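Local coordinates for Sb(v)-as(v) reductase (Leishmania major, PDB 2J6P), which probably reduces pentavalent arsenate and antimonate through a rhodanese-like domain related to the Cdc25 phosphatases, at residues 64-78 with 98-111. Residues are numbered along the deposited sequence; the frame is centred on the assembly and turned at random.
With SO4 (sulfate ion), chain I.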
loop_
_atom_site.group_PDB
_atom_site.type_symbol
_atom_site.label_atom_id
_atom_site.label_comp_id
_atom_site.label_asym_id
_atom_site.label_seq_id
_atom_site.Cartn_x
_atom_site.Cartn_y
_atom_site.Cartn_z
ATOM N N PHE A 64 29.521 -9.499 6.560
ATOM C CA PHE A 64 30.707 -9.999 5.968
ATOM C C PHE A 64 31.716 -10.471 7.074
ATOM O O PHE A 64 32.287 -11.558 7.027
ATOM C CB PHE A 64 31.440 -8.900 5.192
ATOM C CG PHE A 64 32.679 -9.428 4.568
ATOM C CD1 PHE A 64 32.578 -10.282 3.450
ATOM C CD2 PHE A 64 33.946 -9.092 5.088
ATOM C CE1 PHE A 64 33.791 -10.767 2.820
ATOM C CE2 PHE A 64 35.121 -9.613 4.539
ATOM C CZ PHE A 64 35.014 -10.474 3.361
ATOM N N GLU A 65 31.915 -9.616 8.062
ATOM C CA GLU A 65 32.866 -9.907 9.088
ATOM C C GLU A 65 32.414 -11.036 9.957
ATOM O O GLU A 65 33.281 -11.786 10.445
ATOM C CB GLU A 65 33.157 -8.628 9.900
ATOM C CG GLU A 65 34.007 -7.694 8.991
ATOM C CD GLU A 65 34.502 -6.400 9.675
ATOM O OE1 GLU A 65 33.968 -6.111 10.815
ATOM O OE2 GLU A 65 35.351 -5.650 9.031
ATOM N N GLU A 66 31.105 -11.216 10.131
ATOM C CA GLU A 66 30.628 -12.381 10.854
ATOM C C GLU A 66 30.658 -13.636 10.022
ATOM O O GLU A 66 30.187 -14.706 10.487
ATOM C CB GLU A 66 29.194 -12.214 11.379
ATOM C CG GLU A 66 29.177 -11.183 12.526
ATOM C CD GLU A 66 27.771 -10.801 12.891
ATOM O OE1 GLU A 66 26.868 -11.434 12.326
ATOM O OE2 GLU A 66 27.566 -9.896 13.715
ATOM N N LYS A 67 31.178 -13.541 8.795
ATOM C CA LYS A 67 31.252 -14.773 7.956
ATOM C C LYS A 67 29.907 -15.319 7.481
ATOM O O LYS A 67 29.848 -16.529 7.100
ATOM C CB LYS A 67 31.988 -15.939 8.636
ATOM C CG LYS A 67 33.354 -15.606 9.202
ATOM C CD LYS A 67 34.231 -15.053 8.032
ATOM C CE LYS A 67 35.768 -15.549 8.103
ATOM N NZ LYS A 67 36.701 -14.461 8.630
ATOM N N LYS A 68 28.862 -14.469 7.418
ATOM C CA LYS A 68 27.562 -14.958 6.971
ATOM C C LYS A 68 27.718 -15.294 5.506
ATOM O O LYS A 68 28.397 -14.522 4.745
ATOM C CB LYS A 68 26.442 -13.914 7.291
ATOM C CG LYS A 68 26.131 -13.829 8.938
ATOM C CD LYS A 68 25.662 -15.149 9.514
ATOM C CE LYS A 68 25.057 -15.223 11.091
ATOM N NZ LYS A 68 25.804 -14.102 11.387
ATOM N N GLU A 69 27.019 -16.337 5.044
ATOM C CA GLU A 69 27.007 -16.656 3.591
ATOM C C GLU A 69 25.680 -16.466 3.002
ATOM O O GLU A 69 25.585 -16.386 1.762
ATOM C CB GLU A 69 27.377 -18.163 3.322
ATOM C CG GLU A 69 28.809 -18.422 3.811
ATOM C CD GLU A 69 29.186 -19.929 3.916
ATOM O OE1 GLU A 69 28.459 -20.804 3.363
ATOM O OE2 GLU A 69 30.252 -20.199 4.562
ATOM N N LEU A 70 24.634 -16.379 3.814
ATOM C CA LEU A 70 23.302 -16.081 3.251
ATOM C C LEU A 70 22.607 -14.984 4.091
ATOM O O LEU A 70 22.631 -15.060 5.367
ATOM C CB LEU A 70 22.370 -17.261 3.332
ATOM C CG LEU A 70 22.602 -18.416 2.344
ATOM C CD1 LEU A 70 23.674 -19.352 3.045
ATOM C CD2 LEU A 70 21.247 -19.185 1.963
ATOM N N ALA A 71 21.943 -14.048 3.411
ATOM C CA ALA A 71 21.149 -13.034 4.167
ATOM C C ALA A 71 19.775 -13.159 3.560
ATOM O O ALA A 71 19.619 -13.016 2.313
ATOM C CB ALA A 71 21.715 -11.683 3.947
ATOM N N VAL A 72 18.812 -13.495 4.415
ATOM C CA VAL A 72 17.451 -13.789 3.951
ATOM C C VAL A 72 16.534 -12.614 4.444
ATOM O O VAL A 72 16.349 -12.378 5.642
ATOM C CB VAL A 72 16.958 -15.118 4.553
ATOM C CG1 VAL A 72 15.513 -15.409 4.107
ATOM C CG2 VAL A 72 17.865 -16.332 4.049
ATOM N N PHE A 73 16.059 -11.825 3.504
ATOM C CA PHE A 73 15.236 -10.693 3.809
ATOM C C PHE A 73 13.758 -11.193 3.807
ATOM O O PHE A 73 13.334 -11.893 2.867
ATOM C CB PHE A 73 15.461 -9.683 2.714
ATOM C CG PHE A 73 16.847 -8.917 2.874
ATOM C CD1 PHE A 73 18.036 -9.576 2.648
ATOM C CD2 PHE A 73 16.870 -7.570 3.348
ATOM C CE1 PHE A 73 19.287 -8.939 2.902
ATOM C CE2 PHE A 73 18.065 -6.891 3.507
ATOM C CZ PHE A 73 19.287 -7.619 3.392
ATOM N N HIS A 74 12.986 -10.789 4.818
ATOM C CA HIS A 74 11.513 -11.002 4.710
ATOM C C HIS A 74 10.775 -9.780 5.271
ATOM O O HIS A 74 11.295 -8.989 6.049
ATOM C CB HIS A 74 11.098 -12.299 5.461
ATOM C CG HIS A 74 11.059 -12.104 6.964
ATOM N ND1 HIS A 74 9.964 -11.557 7.607
ATOM C CD2 HIS A 74 11.962 -12.421 7.949
ATOM C CE1 HIS A 74 10.191 -11.555 8.933
ATOM N NE2 HIS A 74 11.408 -12.051 9.166
ATOM N N CYS A 75 9.525 -9.667 4.919
ATOM C CA CYS A 75 8.686 -8.699 5.630
ATOM C C CYS A 75 7.374 -9.433 5.918
ATOM O O CYS A 75 7.454 -10.587 6.376
ATOM C CB CYS A 75 8.565 -7.377 4.890
ATOM S SG CYS A 75 7.851 -7.510 3.232
ATOM N N ALA A 76 6.211 -8.835 5.691
ATOM C CA ALA A 76 4.929 -9.566 5.956
ATOM C C ALA A 76 4.591 -10.417 4.763
ATOM O O ALA A 76 4.258 -11.575 4.955
ATOM C CB ALA A 76 3.679 -8.594 6.349
ATOM N N GLN A 77 4.618 -9.832 3.545
ATOM C CA GLN A 77 4.272 -10.621 2.335
ATOM C C GLN A 77 5.429 -10.796 1.488
ATOM O O GLN A 77 5.363 -11.568 0.528
ATOM C CB GLN A 77 3.176 -9.893 1.542
ATOM C CG GLN A 77 1.806 -9.838 2.404
ATOM C CD GLN A 77 0.672 -9.183 1.637
ATOM O OE1 GLN A 77 0.610 -9.228 0.408
ATOM N NE2 GLN A 77 -0.229 -8.559 2.365
ATOM N N SER A 78 6.533 -10.096 1.813
ATOM C CA SER A 78 7.715 -10.106 0.952
ATOM C C SER A 78 7.473 -9.609 -0.503
ATOM O O SER A 78 8.003 -10.205 -1.513
ATOM C CB SER A 78 8.367 -11.505 0.994
ATOM O OG SER A 78 9.143 -11.620 2.216
ATOM N N TYR A 98 31.681 -6.029 -1.458
ATOM C CA TYR A 98 31.474 -7.345 -0.833
ATOM C C TYR A 98 30.579 -8.181 -1.726
ATOM O O TYR A 98 29.742 -7.674 -2.393
ATOM C CB TYR A 98 30.731 -7.271 0.554
ATOM C CG TYR A 98 31.508 -6.639 1.683
ATOM C CD1 TYR A 98 31.062 -5.411 2.268
ATOM C CD2 TYR A 98 32.737 -7.150 2.080
ATOM C CE1 TYR A 98 31.809 -4.759 3.296
ATOM C CE2 TYR A 98 33.531 -6.466 3.078
ATOM C CZ TYR A 98 33.029 -5.316 3.679
ATOM O OH TYR A 98 33.749 -4.665 4.665
ATOM N N VAL A 99 30.690 -9.490 -1.704
ATOM C CA VAL A 99 29.710 -10.333 -2.448
ATOM C C VAL A 99 29.252 -11.447 -1.544
ATOM O O VAL A 99 28.336 -12.198 -1.835
ATOM C CB VAL A 99 30.284 -10.748 -3.827
ATOM C CG1 VAL A 99 31.235 -11.967 -3.643
ATOM C CG2 VAL A 99 29.145 -10.968 -4.759
ATOM N N LEU A 100 29.745 -11.445 -0.302
ATOM C CA LEU A 100 29.146 -12.333 0.648
ATOM C C LEU A 100 28.634 -11.504 1.839
ATOM O O LEU A 100 29.263 -10.494 2.161
ATOM C CB LEU A 100 30.241 -13.293 1.130
ATOM C CG LEU A 100 30.383 -14.776 0.649
ATOM C CD1 LEU A 100 29.433 -15.488 -0.295
ATOM C CD2 LEU A 100 31.794 -15.224 0.531
ATOM N N PRO A 101 27.486 -11.900 2.455
ATOM C CA PRO A 101 26.601 -13.044 2.092
ATOM C C PRO A 101 25.905 -12.867 0.761
ATOM O O PRO A 101 25.746 -11.710 0.293
ATOM C CB PRO A 101 25.585 -13.121 3.264
ATOM C CG PRO A 101 25.608 -11.686 3.861
ATOM C CD PRO A 101 26.969 -11.097 3.578
ATOM N N ALA A 102 25.409 -13.992 0.200
ATOM C CA ALA A 102 24.541 -13.874 -0.975
ATOM C C ALA A 102 23.125 -13.467 -0.420
ATOM O O ALA A 102 22.807 -13.633 0.755
ATOM C CB ALA A 102 24.489 -15.234 -1.821
ATOM N N VAL A 103 22.349 -12.841 -1.272
ATOM C CA VAL A 103 21.127 -12.159 -0.909
ATOM C C VAL A 103 19.839 -12.904 -1.364
ATOM O O VAL A 103 19.704 -13.209 -2.535
ATOM C CB VAL A 103 21.158 -10.744 -1.445
ATOM C CG1 VAL A 103 19.971 -10.017 -0.891
ATOM C CG2 VAL A 103 22.489 -10.013 -1.022
ATOM N N TYR A 104 18.901 -13.147 -0.424
ATOM C CA TYR A 104 17.719 -13.868 -0.720
ATOM C C TYR A 104 16.511 -13.142 -0.141
ATOM O O TYR A 104 16.612 -12.504 0.890
ATOM C CB TYR A 104 17.703 -15.284 -0.072
ATOM C CG TYR A 104 18.868 -16.108 -0.606
ATOM C CD1 TYR A 104 18.727 -16.879 -1.749
ATOM C CD2 TYR A 104 20.144 -16.061 0.051
ATOM C CE1 TYR A 104 19.821 -17.672 -2.229
ATOM C CE2 TYR A 104 21.278 -16.794 -0.484
ATOM C CZ TYR A 104 21.109 -17.560 -1.634
ATOM O OH TYR A 104 22.192 -18.286 -2.132
ATOM N N VAL A 105 15.361 -13.347 -0.755
ATOM C CA VAL A 105 14.062 -12.903 -0.215
ATOM C C VAL A 105 13.189 -14.122 0.056
ATOM O O VAL A 105 13.106 -15.037 -0.767
ATOM C CB VAL A 105 13.343 -11.877 -1.193
ATOM C CG1 VAL A 105 11.855 -11.609 -0.865
ATOM C CG2 VAL A 105 14.204 -10.573 -1.282
ATOM N N LEU A 106 12.620 -14.142 1.240
ATOM C CA LEU A 106 11.883 -15.283 1.672
ATOM C C LEU A 106 10.508 -15.085 0.941
ATOM O O LEU A 106 9.744 -14.143 1.282
ATOM C CB LEU A 106 11.681 -15.217 3.150
ATOM C CG LEU A 106 10.588 -16.160 3.676
ATOM C CD1 LEU A 106 11.110 -17.679 3.395
ATOM C CD2 LEU A 106 10.269 -15.918 5.241
ATOM N N ARG A 107 10.241 -15.969 -0.014
ATOM C CA ARG A 107 9.021 -15.910 -0.832
ATOM C C ARG A 107 7.767 -15.935 0.101
ATOM O O ARG A 107 7.644 -16.875 0.906
ATOM C CB ARG A 107 8.982 -17.103 -1.794
ATOM C CG ARG A 107 7.618 -17.084 -2.733
ATOM C CD ARG A 107 7.717 -16.176 -3.872
ATOM N NE ARG A 107 8.612 -16.753 -4.918
ATOM C CZ ARG A 107 9.009 -16.089 -6.006
ATOM N NH1 ARG A 107 8.561 -14.823 -6.190
ATOM N NH2 ARG A 107 9.870 -16.660 -6.890
ATOM N N GLY A 108 6.863 -14.933 -0.005
ATOM C CA GLY A 108 5.639 -15.003 0.829
ATOM C C GLY A 108 5.797 -14.396 2.224
ATOM O O GLY A 108 4.802 -14.156 2.954
ATOM N N GLY A 109 7.025 -14.105 2.621
ATOM C CA GLY A 109 7.269 -13.416 3.866
ATOM C C GLY A 109 6.832 -14.115 5.118
ATOM O O GLY A 109 6.574 -15.317 5.136
ATOM N N TRP A 110 6.750 -13.364 6.203
ATOM C CA TRP A 110 6.410 -13.934 7.506
ATOM C C TRP A 110 5.029 -14.644 7.433
ATOM O O TRP A 110 4.807 -15.730 7.949
ATOM C CB TRP A 110 6.370 -12.798 8.558
ATOM C CG TRP A 110 5.712 -13.275 9.807
ATOM C CD1 TRP A 110 4.428 -13.051 10.175
ATOM C CD2 TRP A 110 6.247 -14.197 10.788
ATOM N NE1 TRP A 110 4.164 -13.684 11.376
ATOM C CE2 TRP A 110 5.258 -14.404 11.751
ATOM C CE3 TRP A 110 7.485 -14.845 10.949
ATOM C CZ2 TRP A 110 5.466 -15.188 12.859
ATOM C CZ3 TRP A 110 7.683 -15.658 12.095
ATOM C CH2 TRP A 110 6.679 -15.846 12.974
ATOM N N GLU A 111 4.080 -14.036 6.728
ATOM C CA GLU A 111 2.704 -14.650 6.678
ATOM C C GLU A 111 2.716 -16.028 6.058
ATOM O O GLU A 111 2.121 -16.992 6.630
ATOM C CB GLU A 111 1.706 -13.677 5.978
ATOM C CG GLU A 111 1.537 -12.397 6.869
ATOM C CD GLU A 111 0.719 -11.248 6.135
ATOM O OE1 GLU A 111 0.288 -11.493 4.993
ATOM O OE2 GLU A 111 0.457 -10.163 6.752
HETATM S S SO4 I . 4.427 -6.194 1.908
HETATM O O1 SO4 I . 5.333 -5.061 2.106
HETATM O O2 SO4 I . 5.106 -7.109 0.919
HETATM O O3 SO4 I . 3.089 -5.832 1.384
HETATM O O4 SO4 I . 4.233 -6.802 3.183
HETATM O O HOH W 1 35.679 -5.878 5.788
HETATM O O HOH W 2 -0.069 -8.136 5.274
HETATM O O HOH W 3 7.297 -13.007 -1.942
#
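Phe-64 and Tyr-98 form an offset stack, ring centroids 4.5 Å apart and planes at 29°. Tyr-98 CD2 lies over one face of Phe-64, while Leu-100 O sits at that ring's edge. Phe-64 CG, anti to the backbone N (chi1 -180°), carries the ring across Tyr-98, whose face receives Phe-64 CB in a CH-pi contact, 4.0 Å from the ring centroid; water 1 meets the Tyr-98 edge. The Tyr-104 ring has Ala-71 O at its edge and Leu-70 CD2 3.4 Å from its CE2. Five backbone hydrogen bonds alternate between the parallel strands, first Ala-102 N to Glu-69 O, last Leu-106 N to Phe-73 O. His-74 ND1 donates to Cys-75 O in the ring plane, nearly straight at 177°, which fixes the imidazole's rotation; Trp-110 N grips the same oxygen at 2.9 Å. Ser-78 OG donates 2.8 Å to Leu-106 O, in the carbonyl plane. Gln-77 N reaches O4 of a sulfate, probably from the crystallisation liquor, at 3.1 Å; Leu-79 N, Val-80 N and Arg-81 NE also bind it. Strands 70-74 and 102-106, linked through helix 81-96, form a beta-alpha-beta crossover, and the anion-binding loop opening at Cys-75 is consistent with the active-site loop of rhodanese/Cdc25 folds.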